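Local coordinates for protein probable fumarate reductase Ifc3 (Shewanella frigidimarina, PDB 1QO8) that reduces fumarate to succinate in vitro, essentially in one direction only, using FAD and four covalently attached haems c, and may serve in electron transport to ferric iron, at residues A[129-132]-A[133-137]; A[249-252]-A[253-257]; A[552-555]-A[556-560]; A[210-213]-A[214-218]; A[513-516]-A[517-521]. One frame throughout, in Å; residues are numbered along the deposited sequence.

Interaction 1 of 5, residues A[129-132]-A[133-137]; sequences AGSA and GFNAS. With FAD (flavin-adenine dinucleotide), chain G.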
loop_
_atom_site.group_PDB
_atom_site.type_symbol
_atom_site.label_atom_id
_atom_site.label_comp_id
_atom_site.label_asym_id
_atom_site.label_seq_id
_atom_site.Cartn_x
_atom_site.Cartn_y
_atom_site.Cartn_z
ATOM N N ALA A 129 -22.451 -2.115 10.594
ATOM C CA ALA A 129 -23.500 -3.139 10.679
ATOM C C ALA A 129 -23.795 -3.693 9.298
ATOM O O ALA A 129 -24.918 -3.622 8.782
ATOM C CB ALA A 129 -24.756 -2.505 11.269
ATOM N N GLY A 130 -22.797 -4.266 8.627
ATOM C CA GLY A 130 -23.142 -5.081 7.420
ATOM C C GLY A 130 -23.122 -6.500 7.961
ATOM O O GLY A 130 -23.330 -6.586 9.196
ATOM N N SER A 131 -22.779 -7.537 7.213
ATOM C CA SER A 131 -22.911 -8.888 7.738
ATOM C C SER A 131 -21.889 -9.129 8.824
ATOM O O SER A 131 -22.142 -9.834 9.802
ATOM C CB SER A 131 -22.758 -9.890 6.560
ATOM O OG SER A 131 -22.756 -11.238 7.062
ATOM N N ALA A 132 -20.618 -8.709 8.567
ATOM C CA ALA A 132 -19.569 -8.978 9.558
ATOM C C ALA A 132 -19.874 -8.278 10.897
ATOM O O ALA A 132 -19.777 -8.959 11.926
ATOM C CB ALA A 132 -18.160 -8.594 9.087
ATOM N N GLY A 133 -20.360 -7.059 10.920
ATOM C CA GLY A 133 -20.647 -6.386 12.209
ATOM C C GLY A 133 -21.888 -6.922 12.910
ATOM O O GLY A 133 -21.925 -7.076 14.145
ATOM N N PHE A 134 -22.954 -7.271 12.112
ATOM C CA PHE A 134 -24.075 -7.885 12.831
ATOM C C PHE A 134 -23.628 -9.209 13.448
ATOM O O PHE A 134 -23.992 -9.594 14.601
ATOM C CB PHE A 134 -25.326 -7.984 11.981
ATOM C CG PHE A 134 -26.252 -6.837 11.804
ATOM C CD1 PHE A 134 -27.071 -6.445 12.863
ATOM C CD2 PHE A 134 -26.414 -6.218 10.561
ATOM C CE1 PHE A 134 -27.977 -5.448 12.703
ATOM C CE2 PHE A 134 -27.374 -5.222 10.394
ATOM C CZ PHE A 134 -28.151 -4.853 11.474
ATOM N N ASN A 135 -22.883 -10.028 12.710
ATOM C CA ASN A 135 -22.480 -11.306 13.269
ATOM C C ASN A 135 -21.606 -11.093 14.508
ATOM O O ASN A 135 -21.590 -11.900 15.445
ATOM C CB ASN A 135 -21.723 -12.195 12.260
ATOM C CG ASN A 135 -22.680 -12.932 11.316
ATOM O OD1 ASN A 135 -23.272 -13.960 11.647
ATOM N ND2 ASN A 135 -22.812 -12.479 10.073
ATOM N N ALA A 136 -20.639 -10.167 14.442
ATOM C CA ALA A 136 -19.805 -9.875 15.591
ATOM C C ALA A 136 -20.695 -9.431 16.777
ATOM O O ALA A 136 -20.523 -9.918 17.893
ATOM C CB ALA A 136 -18.736 -8.804 15.206
ATOM N N SER A 137 -21.592 -8.475 16.630
ATOM C CA SER A 137 -22.549 -8.105 17.663
ATOM C C SER A 137 -23.321 -9.233 18.329
ATOM O O SER A 137 -23.439 -9.225 19.574
ATOM C CB SER A 137 -23.618 -7.149 17.116
ATOM O OG SER A 137 -22.858 -6.031 16.652
HETATM P PA FAD G . -20.269 -4.231 4.488
HETATM O O1A FAD G . -21.457 -5.114 4.259
HETATM O O2A FAD G . -19.929 -3.274 3.590
HETATM O O5B FAD G . -20.794 -3.303 5.642
HETATM C C5B FAD G . -19.920 -2.353 6.379
HETATM C C4B FAD G . -20.864 -1.431 7.301
HETATM O O4B FAD G . -19.879 -0.520 7.994
HETATM C C3B FAD G . -21.709 -0.439 6.434
HETATM O O3B FAD G . -23.063 -0.475 6.510
HETATM C C2B FAD G . -20.936 0.928 6.510
HETATM O O2B FAD G . -21.770 2.109 6.423
HETATM C C1B FAD G . -20.451 0.845 7.909
HETATM N N9A FAD G . -19.277 1.690 8.165
HETATM C C8A FAD G . -18.220 1.962 7.333
HETATM N N7A FAD G . -17.408 2.850 7.838
HETATM C C5A FAD G . -17.942 3.191 9.077
HETATM C C6A FAD G . -17.568 4.178 10.086
HETATM N N6A FAD G . -16.520 4.950 10.001
HETATM N N1A FAD G . -18.363 4.182 11.185
HETATM C C2A FAD G . -19.525 3.451 11.288
HETATM N N3A FAD G . -19.953 2.533 10.393
HETATM C C4A FAD G . -19.128 2.485 9.312
HETATM N N1 FAD G . -19.472 -11.828 -1.971
HETATM C C2 FAD G . -19.815 -13.081 -1.840
HETATM O O2 FAD G . -19.230 -13.943 -1.271
HETATM N N3 FAD G . -21.019 -13.606 -2.400
HETATM C C4 FAD G . -21.810 -12.687 -3.082
HETATM O O4 FAD G . -22.812 -13.065 -3.620
HETATM C C4X FAD G . -21.367 -11.307 -3.266
HETATM N N5 FAD G . -22.110 -10.450 -3.984
HETATM C C5X FAD G . -21.755 -9.149 -4.097
HETATM C C6 FAD G . -22.585 -8.305 -4.847
HETATM C C7 FAD G . -22.258 -6.976 -4.973
HETATM C C7M FAD G . -23.091 -6.010 -5.754
HETATM C C8 FAD G . -21.086 -6.489 -4.289
HETATM C C8M FAD G . -20.759 -5.028 -4.360
HETATM C C9 FAD G . -20.290 -7.306 -3.529
HETATM C C9A FAD G . -20.588 -8.643 -3.403
HETATM N N10 FAD G . -19.830 -9.585 -2.680
HETATM C C10 FAD G . -20.176 -10.879 -2.595
HETATM C "C1'" FAD G . -18.848 -9.112 -1.654
HETATM C "C2'" FAD G . -19.478 -9.231 -0.225
HETATM O "O2'" FAD G . -20.852 -8.783 -0.483
HETATM C "C3'" FAD G . -18.851 -8.077 0.596
HETATM O "O3'" FAD G . -17.426 -8.219 0.663
HETATM C "C4'" FAD G . -19.176 -8.376 2.098
HETATM O "O4'" FAD G . -20.625 -8.214 2.173
HETATM C "C5'" FAD G . -18.530 -7.200 2.916
HETATM O "O5'" FAD G . -19.226 -7.325 4.309
HETATM P P FAD G . -18.807 -6.461 5.514
HETATM O O1P FAD G . -19.692 -6.939 6.642
HETATM O O2P FAD G . -17.422 -6.614 5.566
HETATM O O3P FAD G . -19.028 -5.107 5.047
HETATM O O HOH W 1 -20.361 -5.327 8.951
#

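Interaction 2 of 5, residues A[249-252]-A[253-257]; sequences GPEI and IDTLR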
loop_
_atom_site.group_PDB
_atom_site.type_symbol
_atom_site.label_atom_id
_atom_site.label_comp_id
_atom_site.label_asym_id
_atom_site.label_seq_id
_atom_site.Cartn_x
_atom_site.Cartn_y
_atom_site.Cartn_z
ATOM N N GLY A 249 -28.162 -11.515 -0.123
ATOM C CA GLY A 249 -27.803 -10.302 0.571
ATOM C C GLY A 249 -28.989 -9.857 1.469
ATOM O O GLY A 249 -28.776 -9.677 2.657
ATOM N N PRO A 250 -30.145 -9.614 0.833
ATOM C CA PRO A 250 -31.326 -9.102 1.526
ATOM C C PRO A 250 -31.797 -10.155 2.503
ATOM O O PRO A 250 -32.026 -9.839 3.684
ATOM C CB PRO A 250 -32.364 -8.865 0.406
ATOM C CG PRO A 250 -31.474 -8.460 -0.757
ATOM C CD PRO A 250 -30.234 -9.319 -0.623
ATOM N N GLU A 251 -31.841 -11.425 2.094
ATOM C CA GLU A 251 -32.152 -12.468 3.069
ATOM C C GLU A 251 -31.242 -12.350 4.288
ATOM O O GLU A 251 -31.730 -12.532 5.415
ATOM C CB GLU A 251 -32.022 -13.865 2.517
ATOM C CG GLU A 251 -32.477 -15.014 3.348
ATOM C CD GLU A 251 -33.954 -15.172 3.560
ATOM O OE1 GLU A 251 -34.734 -14.334 3.043
ATOM O OE2 GLU A 251 -34.281 -16.135 4.315
ATOM N N ILE A 252 -29.914 -12.373 4.040
ATOM C CA ILE A 252 -28.990 -12.422 5.183
ATOM C C ILE A 252 -29.075 -11.204 6.108
ATOM O O ILE A 252 -29.096 -11.411 7.325
ATOM C CB ILE A 252 -27.552 -12.750 4.773
ATOM C CG1 ILE A 252 -27.449 -14.167 4.221
ATOM C CG2 ILE A 252 -26.611 -12.650 5.978
ATOM C CD1 ILE A 252 -26.128 -14.547 3.549
ATOM N N ILE A 253 -29.095 -10.004 5.639
ATOM C CA ILE A 253 -29.131 -8.750 6.375
ATOM C C ILE A 253 -30.553 -8.591 6.934
ATOM O O ILE A 253 -30.650 -8.094 8.044
ATOM C CB ILE A 253 -28.883 -7.547 5.439
ATOM C CG1 ILE A 253 -27.388 -7.455 5.127
ATOM C CG2 ILE A 253 -29.412 -6.177 5.902
ATOM C CD1 ILE A 253 -26.431 -7.475 6.298
ATOM N N ASP A 254 -31.598 -9.000 6.205
ATOM C CA ASP A 254 -32.946 -9.001 6.833
ATOM C C ASP A 254 -32.903 -9.910 8.057
ATOM O O ASP A 254 -33.375 -9.545 9.158
ATOM C CB ASP A 254 -34.096 -9.357 5.900
ATOM C CG ASP A 254 -34.401 -8.255 4.893
ATOM O OD1 ASP A 254 -33.874 -7.110 4.847
ATOM O OD2 ASP A 254 -35.254 -8.418 3.977
ATOM N N THR A 255 -32.276 -11.082 7.973
ATOM C CA THR A 255 -32.275 -12.035 9.059
ATOM C C THR A 255 -31.449 -11.530 10.257
ATOM O O THR A 255 -31.834 -11.707 11.393
ATOM C CB THR A 255 -31.681 -13.378 8.624
ATOM O OG1 THR A 255 -32.474 -13.805 7.532
ATOM C CG2 THR A 255 -31.764 -14.397 9.727
ATOM N N LEU A 256 -30.288 -10.919 9.997
ATOM C CA LEU A 256 -29.417 -10.406 11.026
ATOM C C LEU A 256 -30.033 -9.138 11.640
ATOM O O LEU A 256 -29.933 -9.045 12.846
ATOM C CB LEU A 256 -27.996 -10.137 10.475
ATOM C CG LEU A 256 -27.252 -11.355 9.972
ATOM C CD1 LEU A 256 -26.148 -10.935 8.965
ATOM C CD2 LEU A 256 -26.674 -12.247 11.101
ATOM N N ARG A 257 -30.696 -8.247 10.901
ATOM C CA ARG A 257 -31.372 -7.132 11.480
ATOM C C ARG A 257 -32.446 -7.577 12.508
ATOM O O ARG A 257 -32.567 -6.958 13.585
ATOM C CB ARG A 257 -32.130 -6.232 10.497
ATOM C CG ARG A 257 -31.247 -5.480 9.524
ATOM C CD ARG A 257 -32.085 -4.852 8.417
ATOM N NE ARG A 257 -31.304 -3.845 7.704
ATOM C CZ ARG A 257 -31.831 -3.257 6.648
ATOM N NH1 ARG A 257 -33.034 -3.647 6.188
ATOM N NH2 ARG A 257 -31.187 -2.338 5.970
#

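Interaction 3 of 5, residues A[552-555]-A[556-560]; sequences GRIA and GDNAA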
loop_
_atom_site.group_PDB
_atom_site.type_symbol
_atom_site.label_atom_id
_atom_site.label_comp_id
_atom_site.label_asym_id
_atom_site.label_seq_id
_atom_site.Cartn_x
_atom_site.Cartn_y
_atom_site.Cartn_z
ATOM N N GLY A 552 -16.733 -12.770 11.406
ATOM C CA GLY A 552 -17.574 -11.835 12.162
ATOM C C GLY A 552 -17.898 -12.477 13.505
ATOM O O GLY A 552 -17.804 -11.780 14.539
ATOM N N ARG A 553 -18.146 -13.799 13.516
ATOM C CA ARG A 553 -18.572 -14.452 14.743
ATOM C C ARG A 553 -17.301 -14.676 15.608
ATOM O O ARG A 553 -17.386 -14.617 16.823
ATOM C CB ARG A 553 -19.216 -15.832 14.532
ATOM C CG ARG A 553 -20.502 -15.835 13.691
ATOM C CD ARG A 553 -20.923 -17.243 13.298
ATOM N NE ARG A 553 -21.491 -17.932 14.476
ATOM C CZ ARG A 553 -21.607 -19.263 14.520
ATOM N NH1 ARG A 553 -21.235 -20.086 13.527
ATOM N NH2 ARG A 553 -22.171 -19.800 15.594
ATOM N N ILE A 554 -16.166 -15.010 14.963
ATOM C CA ILE A 554 -14.919 -15.133 15.730
ATOM C C ILE A 554 -14.510 -13.795 16.336
ATOM O O ILE A 554 -14.183 -13.773 17.556
ATOM C CB ILE A 554 -13.808 -15.753 14.875
ATOM C CG1 ILE A 554 -14.065 -17.215 14.596
ATOM C CG2 ILE A 554 -12.469 -15.649 15.623
ATOM C CD1 ILE A 554 -13.262 -17.806 13.457
ATOM N N ALA A 555 -14.651 -12.672 15.613
ATOM C CA ALA A 555 -14.253 -11.376 16.119
ATOM C C ALA A 555 -15.058 -10.950 17.347
ATOM O O ALA A 555 -14.567 -10.344 18.285
ATOM C CB ALA A 555 -14.472 -10.245 15.092
ATOM N N GLY A 556 -16.385 -11.159 17.248
ATOM C CA GLY A 556 -17.351 -10.823 18.287
ATOM C C GLY A 556 -17.153 -11.725 19.518
ATOM O O GLY A 556 -17.138 -11.187 20.618
ATOM N N ASP A 557 -16.911 -12.992 19.334
ATOM C CA ASP A 557 -16.596 -13.908 20.442
ATOM C C ASP A 557 -15.268 -13.580 21.102
ATOM O O ASP A 557 -15.281 -13.423 22.332
ATOM C CB ASP A 557 -16.626 -15.358 19.962
ATOM C CG ASP A 557 -16.436 -16.380 21.067
ATOM O OD1 ASP A 557 -17.314 -16.550 21.937
ATOM O OD2 ASP A 557 -15.369 -17.015 21.088
ATOM N N ASN A 558 -14.164 -13.358 20.410
ATOM C CA ASN A 558 -12.925 -12.904 21.058
ATOM C C ASN A 558 -13.018 -11.499 21.607
ATOM O O ASN A 558 -12.461 -11.184 22.672
ATOM C CB ASN A 558 -11.731 -13.007 20.123
ATOM C CG ASN A 558 -11.504 -14.469 19.753
ATOM O OD1 ASN A 558 -10.979 -15.187 20.592
ATOM N ND2 ASN A 558 -11.872 -14.963 18.604
ATOM N N ALA A 559 -13.766 -10.593 20.961
ATOM C CA ALA A 559 -13.981 -9.287 21.539
ATOM C C ALA A 559 -14.622 -9.400 22.930
ATOM O O ALA A 559 -14.279 -8.611 23.812
ATOM C CB ALA A 559 -14.857 -8.410 20.657
ATOM N N ALA A 560 -15.598 -10.292 23.093
ATOM C CA ALA A 560 -16.387 -10.379 24.313
ATOM C C ALA A 560 -15.547 -11.031 25.420
ATOM O O ALA A 560 -15.513 -10.525 26.541
ATOM C CB ALA A 560 -17.681 -11.153 24.151
#

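Interaction 4 of 5, residues A[210-213]-A[214-218]; sequences QSAD and GVQWL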
loop_
_atom_site.group_PDB
_atom_site.type_symbol
_atom_site.label_atom_id
_atom_site.label_comp_id
_atom_site.label_asym_id
_atom_site.label_seq_id
_atom_site.Cartn_x
_atom_site.Cartn_y
_atom_site.Cartn_z
ATOM N N GLN A 210 -15.433 -23.819 9.298
ATOM C CA GLN A 210 -16.524 -23.272 10.070
ATOM C C GLN A 210 -17.668 -22.735 9.225
ATOM O O GLN A 210 -18.598 -22.099 9.703
ATOM C CB GLN A 210 -15.925 -22.150 10.953
ATOM C CG GLN A 210 -15.297 -22.792 12.190
ATOM C CD GLN A 210 -14.454 -21.855 13.015
ATOM O OE1 GLN A 210 -13.359 -22.235 13.436
ATOM N NE2 GLN A 210 -14.918 -20.637 13.327
ATOM N N SER A 211 -17.592 -22.906 7.939
ATOM C CA SER A 211 -18.532 -22.430 6.944
ATOM C C SER A 211 -19.869 -23.136 7.081
ATOM O O SER A 211 -20.846 -22.372 7.055
ATOM C CB SER A 211 -17.957 -22.563 5.545
ATOM O OG SER A 211 -17.566 -23.864 5.151
ATOM N N ALA A 212 -19.937 -24.465 7.268
ATOM C CA ALA A 212 -21.239 -25.102 7.492
ATOM C C ALA A 212 -21.939 -24.635 8.756
ATOM O O ALA A 212 -23.124 -24.309 8.825
ATOM C CB ALA A 212 -21.053 -26.646 7.632
ATOM N N ASP A 213 -21.191 -24.551 9.854
ATOM C CA ASP A 213 -21.627 -23.960 11.110
ATOM C C ASP A 213 -22.142 -22.545 10.899
ATOM O O ASP A 213 -23.203 -22.307 11.431
ATOM C CB ASP A 213 -20.474 -23.909 12.115
ATOM C CG ASP A 213 -20.959 -24.335 13.487
ATOM O OD1 ASP A 213 -22.077 -24.850 13.729
ATOM O OD2 ASP A 213 -20.087 -24.193 14.358
ATOM N N GLY A 214 -21.477 -21.695 10.111
ATOM C CA GLY A 214 -22.058 -20.385 9.808
ATOM C C GLY A 214 -23.391 -20.435 9.066
ATOM O O GLY A 214 -24.233 -19.588 9.364
ATOM N N VAL A 215 -23.586 -21.320 8.086
ATOM C CA VAL A 215 -24.823 -21.443 7.335
ATOM C C VAL A 215 -25.938 -21.880 8.313
ATOM O O VAL A 215 -26.987 -21.257 8.360
ATOM C CB VAL A 215 -24.728 -22.449 6.177
ATOM C CG1 VAL A 215 -26.114 -22.851 5.602
ATOM C CG2 VAL A 215 -23.840 -21.881 5.034
ATOM N N GLN A 216 -25.597 -22.858 9.159
ATOM C CA GLN A 216 -26.446 -23.301 10.229
ATOM C C GLN A 216 -26.828 -22.238 11.242
ATOM O O GLN A 216 -28.009 -22.079 11.589
ATOM C CB GLN A 216 -25.755 -24.418 11.012
ATOM C CG GLN A 216 -25.886 -25.780 10.360
ATOM C CD GLN A 216 -25.012 -26.746 11.150
ATOM O OE1 GLN A 216 -25.448 -27.276 12.188
ATOM N NE2 GLN A 216 -23.791 -26.967 10.727
ATOM N N TRP A 217 -25.829 -21.478 11.660
ATOM C CA TRP A 217 -26.060 -20.285 12.466
ATOM C C TRP A 217 -27.019 -19.341 11.805
ATOM O O TRP A 217 -27.946 -18.860 12.431
ATOM C CB TRP A 217 -24.698 -19.653 12.763
ATOM C CG TRP A 217 -24.733 -18.187 13.120
ATOM C CD1 TRP A 217 -24.367 -17.117 12.380
ATOM C CD2 TRP A 217 -25.223 -17.663 14.358
ATOM N NE1 TRP A 217 -24.557 -15.925 13.069
ATOM C CE2 TRP A 217 -25.073 -16.257 14.317
ATOM C CE3 TRP A 217 -25.748 -18.256 15.511
ATOM C CZ2 TRP A 217 -25.443 -15.464 15.377
ATOM C CZ3 TRP A 217 -26.101 -17.448 16.564
ATOM C CH2 TRP A 217 -25.990 -16.059 16.484
ATOM N N LEU A 218 -26.867 -19.011 10.505
ATOM C CA LEU A 218 -27.860 -18.095 9.902
ATOM C C LEU A 218 -29.266 -18.702 9.848
ATOM O O LEU A 218 -30.264 -17.966 9.976
ATOM C CB LEU A 218 -27.364 -17.631 8.540
ATOM C CG LEU A 218 -26.040 -16.823 8.573
ATOM C CD1 LEU A 218 -25.440 -16.675 7.186
ATOM C CD2 LEU A 218 -26.260 -15.467 9.222
#

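Interaction 5 of 5, residues A[513-516]-A[517-521]; sequences VLDL and QSKPI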
loop_
_atom_site.group_PDB
_atom_site.type_symbol
_atom_site.label_atom_id
_atom_site.label_comp_id
_atom_site.label_asym_id
_atom_site.label_seq_id
_atom_site.Cartn_x
_atom_site.Cartn_y
_atom_site.Cartn_z
ATOM N N VAL A 513 -6.685 -7.455 15.309
ATOM C CA VAL A 513 -5.827 -6.708 14.394
ATOM C C VAL A 513 -4.383 -6.680 14.904
ATOM O O VAL A 513 -4.127 -6.524 16.097
ATOM C CB VAL A 513 -6.403 -5.291 14.248
ATOM C CG1 VAL A 513 -5.551 -4.447 13.312
ATOM C CG2 VAL A 513 -7.848 -5.372 13.675
ATOM N N LEU A 514 -3.414 -6.817 14.000
ATOM C CA LEU A 514 -2.005 -6.819 14.336
ATOM C C LEU A 514 -1.336 -5.459 14.125
ATOM O O LEU A 514 -1.744 -4.631 13.321
ATOM C CB LEU A 514 -1.297 -7.872 13.452
ATOM C CG LEU A 514 -2.069 -9.192 13.382
ATOM C CD1 LEU A 514 -1.396 -10.178 12.440
ATOM C CD2 LEU A 514 -2.232 -9.773 14.806
ATOM N N ASP A 515 -0.297 -5.222 14.933
ATOM C CA ASP A 515 0.531 -4.021 14.884
ATOM C C ASP A 515 1.682 -4.273 13.941
ATOM O O ASP A 515 1.661 -5.253 13.226
ATOM C CB ASP A 515 1.087 -3.623 16.280
ATOM C CG ASP A 515 1.948 -4.747 16.868
ATOM O OD1 ASP A 515 2.517 -5.646 16.227
ATOM O OD2 ASP A 515 2.007 -4.815 18.111
ATOM N N LEU A 516 2.690 -3.438 13.839
ATOM C CA LEU A 516 3.812 -3.560 12.918
ATOM C C LEU A 516 4.809 -4.667 13.235
ATOM O O LEU A 516 5.609 -4.985 12.361
ATOM C CB LEU A 516 4.592 -2.239 12.827
ATOM C CG LEU A 516 3.702 -1.049 12.416
ATOM C CD1 LEU A 516 4.607 0.169 12.307
ATOM C CD2 LEU A 516 2.918 -1.401 11.143
ATOM N N GLN A 517 4.679 -5.296 14.415
ATOM C CA GLN A 517 5.428 -6.529 14.657
ATOM C C GLN A 517 4.557 -7.737 14.311
ATOM O O GLN A 517 4.983 -8.884 14.452
ATOM C CB GLN A 517 5.823 -6.619 16.144
ATOM C CG GLN A 517 6.671 -5.456 16.618
ATOM C CD GLN A 517 7.715 -5.165 15.558
ATOM O OE1 GLN A 517 7.677 -4.052 15.011
ATOM N NE2 GLN A 517 8.541 -6.172 15.255
ATOM N N SER A 518 3.322 -7.404 13.893
ATOM C CA SER A 518 2.393 -8.485 13.516
ATOM C C SER A 518 2.010 -9.267 14.760
ATOM O O SER A 518 1.711 -10.431 14.842
ATOM C CB SER A 518 3.066 -9.112 12.281
ATOM O OG SER A 518 3.064 -10.484 12.501
ATOM N N LYS A 519 1.817 -8.550 15.880
ATOM C CA LYS A 519 1.242 -8.903 17.118
ATOM C C LYS A 519 -0.050 -8.095 17.385
ATOM O O LYS A 519 -0.247 -6.960 17.020
ATOM C CB LYS A 519 2.107 -8.653 18.385
ATOM C CG LYS A 519 3.576 -8.983 18.135
ATOM C CD LYS A 519 3.730 -10.492 18.264
ATOM C CE LYS A 519 5.223 -10.857 18.444
ATOM N NZ LYS A 519 5.339 -12.211 17.806
ATOM N N PRO A 520 -0.881 -8.758 18.168
ATOM C CA PRO A 520 -2.263 -8.308 18.376
ATOM C C PRO A 520 -2.254 -6.977 19.074
ATOM O O PRO A 520 -1.458 -6.678 19.997
ATOM C CB PRO A 520 -2.881 -9.456 19.195
ATOM C CG PRO A 520 -1.748 -10.399 19.488
ATOM C CD PRO A 520 -0.826 -10.269 18.303
ATOM N N ILE A 521 -3.043 -6.030 18.584
ATOM C CA ILE A 521 -3.206 -4.756 19.293
ATOM C C ILE A 521 -4.305 -5.021 20.329
ATOM O O ILE A 521 -5.338 -5.641 19.988
ATOM C CB ILE A 521 -3.657 -3.661 18.334
ATOM C CG1 ILE A 521 -2.564 -3.389 17.291
ATOM C CG2 ILE A 521 -4.095 -2.418 19.087
ATOM C CD1 ILE A 521 -2.964 -2.477 16.153
#

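Interaction 1 of 5, residues A[129-132]-A[133-137]
Phe-134 folds back over Ala-129 where the chain turns from strand 124-127 into helix 131-143, a junction that fits the GxGxxG pattern of Rossmann-type dinucleotide folds, with Gly-130 and Gly-133 as two of its glycines. With CG anti to the carbonyl carbon (chi1 -82°), the ring takes the Ala-129 CB methyl over one face, toward its rim, in a CH-pi contact 4.2 Å from CB to the Phe-134 centroid. Ala-132 works through its backbone: its N gives a hydrogen bond of 2.8 Å to FAD O1P, so the first turn of the helix faces the cofactor's pyrophosphate. Beside it, Gly-133 N is 2.6 Å from a water that also takes the Gly-130 N-H and bridges to O1P; a side chain on Gly-133 would press tightly on Ala-129 CA. Ser-131 O is gripped twice by the residue one turn later, by Asn-135 N and by Asn-135 ND2 at 2.7 Å, the two donors arriving from opposite faces of the carbonyl plane.

Interaction 2 of 5, residues A[249-252]-A[253-257]
Gly-249, Pro-250, Glu-251 and Ile-252 each give their carbonyl to the N-H four residues on, from Ile-253 to Leu-256, so the two segments form an unbroken run of alpha-helix 248-262. The shortest of these bonds, 2.7 Å, joins Asp-254 N to Pro-250 O. Glu-251 O carries a second load: Thr-255 OG1 donates to it at 2.6 Å, alongside the bond from Thr-255 N. That hydroxyl lies anti to the carbonyl carbon (chi1 -58°), which swings it back to the preceding turn and satisfies a polar group on a buried residue within its own helix. On the apolar flank Ile-252 and Leu-256 lie side by side and point the same way; CG2 of Ile-252 and CD1 of Leu-256 are 3.5 Å apart, tighter than usual for two methyls. Asp-254 and Arg-257 form only a long ion pair, with OD1 3.8 Å from NH1 and well out of the guanidinium plane, and OD2 of Asp-254 has Lys-246 as its stronger mate. Leu-256 faces helix 131-143, touching Phe-134, Asn-135 and Leu-138, while Thr-255 rests on Leu-221 and Ala-223 in the loop that follows helix 201-220.

Interaction 3 of 5, residues A[552-555]-A[556-560]
Asn-558 reaches back one turn of helix 543-563 to Ile-554, and this is where the contact is tightest. Ile-554 O accepts two bonds from it: a straight one of 2.9 Å from Asn-558 N, and a more bent one of 2.8 Å from Asn-558 ND2, which comes in from above the carbonyl plane. The side chains run alongside each other, and ND2 of Asn-558 lies just 3.1 Å from CG2 of Ile-554, a close fit for an amide beside a methyl. An alanine at this position is likely to cost Ile-554 O its second donor and leave the isoleucine methyl without the amide that flanks it. Looser is the flank of Arg-553 and Asp-557: Asp-557 N bonds to Arg-553 O at 3.0 Å, but the Arg-553 side chain comes no nearer than 6.0 Å to residues 556-560 and turns to a cation-pi contact with Trp-217. Buried instead are Gly-552, Ala-555, Gly-556, Ala-559 and Ala-560, whose small size lets the helix sit close to helix 131-143 and strand 303-306. Such a face of glycines and alanines is characteristic of intimate helix packing, here in the Rossmann-type FAD domain, against the helix that starts at the pyrophosphate.

Interaction 4 of 5, residues A[210-213]-A[214-218]
Gly-214, Val-215, Gln-216 and Trp-217 each send their N-H to the carbonyl four residues earlier, from Gln-210 to Asp-213, resuming regular alpha-helix just after a kink in helix 201-220 of the FAD-binding domain, where the nitrogens of Ala-212 and Asp-213 lack a bond to the preceding turn. Gln-216 carries most of the side-chain contact. Its amide folds back over the turn before: CG lies anti to the carbonyl carbon (chi1 -82°), and NE2 ends 3.3 Å from Ala-212 O, a weak second bond beside the nearly linear one of 2.9 Å from Gln-216 N. The same NE2 stays 4.1 Å from Asp-213 OD1, with the carboxylate and amide planes turned 47° apart, so these two exposed groups are neighbours and no more. Gly-214 keeps the middle slim; a CB on it would lie against the carbonyl oxygens of Ser-211 and Gln-210. On the buried flank Val-215 sets CG2 3.6 Å from Ser-211 O and packs on Met-167 and Leu-225. Trp-217 meets the earlier turn through CB, while its indole leads away toward helix 543-563, and NE1 bonds to Asn-135 OD1 of helix 131-143, tying these helices of the domain together. Where the tryptophan leaves the backbone, its CB lies 3.3 Å from Asp-213 O.

Interaction 5 of 5, residues A[513-516]-A[517-521]
Asp-515 and Lys-519 close a tight beta hairpin between strands 512-514 and 520-521, a type I turn from Asp-515 to Ser-518 followed by a G1-type bulge, with Ser-518 in the left-handed helical region (phi 68°, psi 39°). Backbone bonds define it. Ile-521 N meets Val-513 O at 2.8 Å, Asp-515 N meets Lys-519 O at 2.7 Å, and Ser-518 N closes the turn on Asp-515 O; between the first two, Leu-514 and Pro-520 make a non-hydrogen-bonded antiparallel pair. The side-chain bonds all fall to one atom, Asp-515 OD1, which takes Gln-517 N at 2.8 Å, an Asx turn, and Lys-519 N at 3.0 Å, from opposite faces of the carboxylate plane. CG can hold OD1 over the turn because it sits between the backbone N and the carbonyl carbon (chi1 60°). A leucine in its place would probably leave the amides of Gln-517 and Lys-519 without their shared acceptor, freeing the turn to shift. At the tip the hairpin meets the second subunit, where Arg-196 of that neighbouring chain donates to Leu-516 O. Apolar contacts finish the account: Ile-521 CG1 touches Asp-515 CB, and, on the side away from it, Leu-514 CD2 lies 3.8 Å from Pro-520 CD.

Interactions 1 to 4 belong to four helices that pack on one another near the FAD. Of these only interaction 1 touches it, meeting the pyrophosphate through the Ala-132 amide and a bridging water, and it also touches the other three. Phe-134 CZ of interaction 1 lies 3.7 Å from Arg-257 CG of interaction 2, and Ala-136 CB is 3.2 Å from Gly-552 O of interaction 3. Interaction 4 joins in through the Asn-135 to Trp-217 bond. Interactions 2 and 4 meet through Leu-256 and Leu-218; between interactions 3 and 4, Ile-554 CD1 lies 3.3 Å from Gln-210 NE2. Interaction 5 stands apart: its centre is about 17 Å from that of interaction 3, and the Val-513 side chain about 13 Å from the FAD.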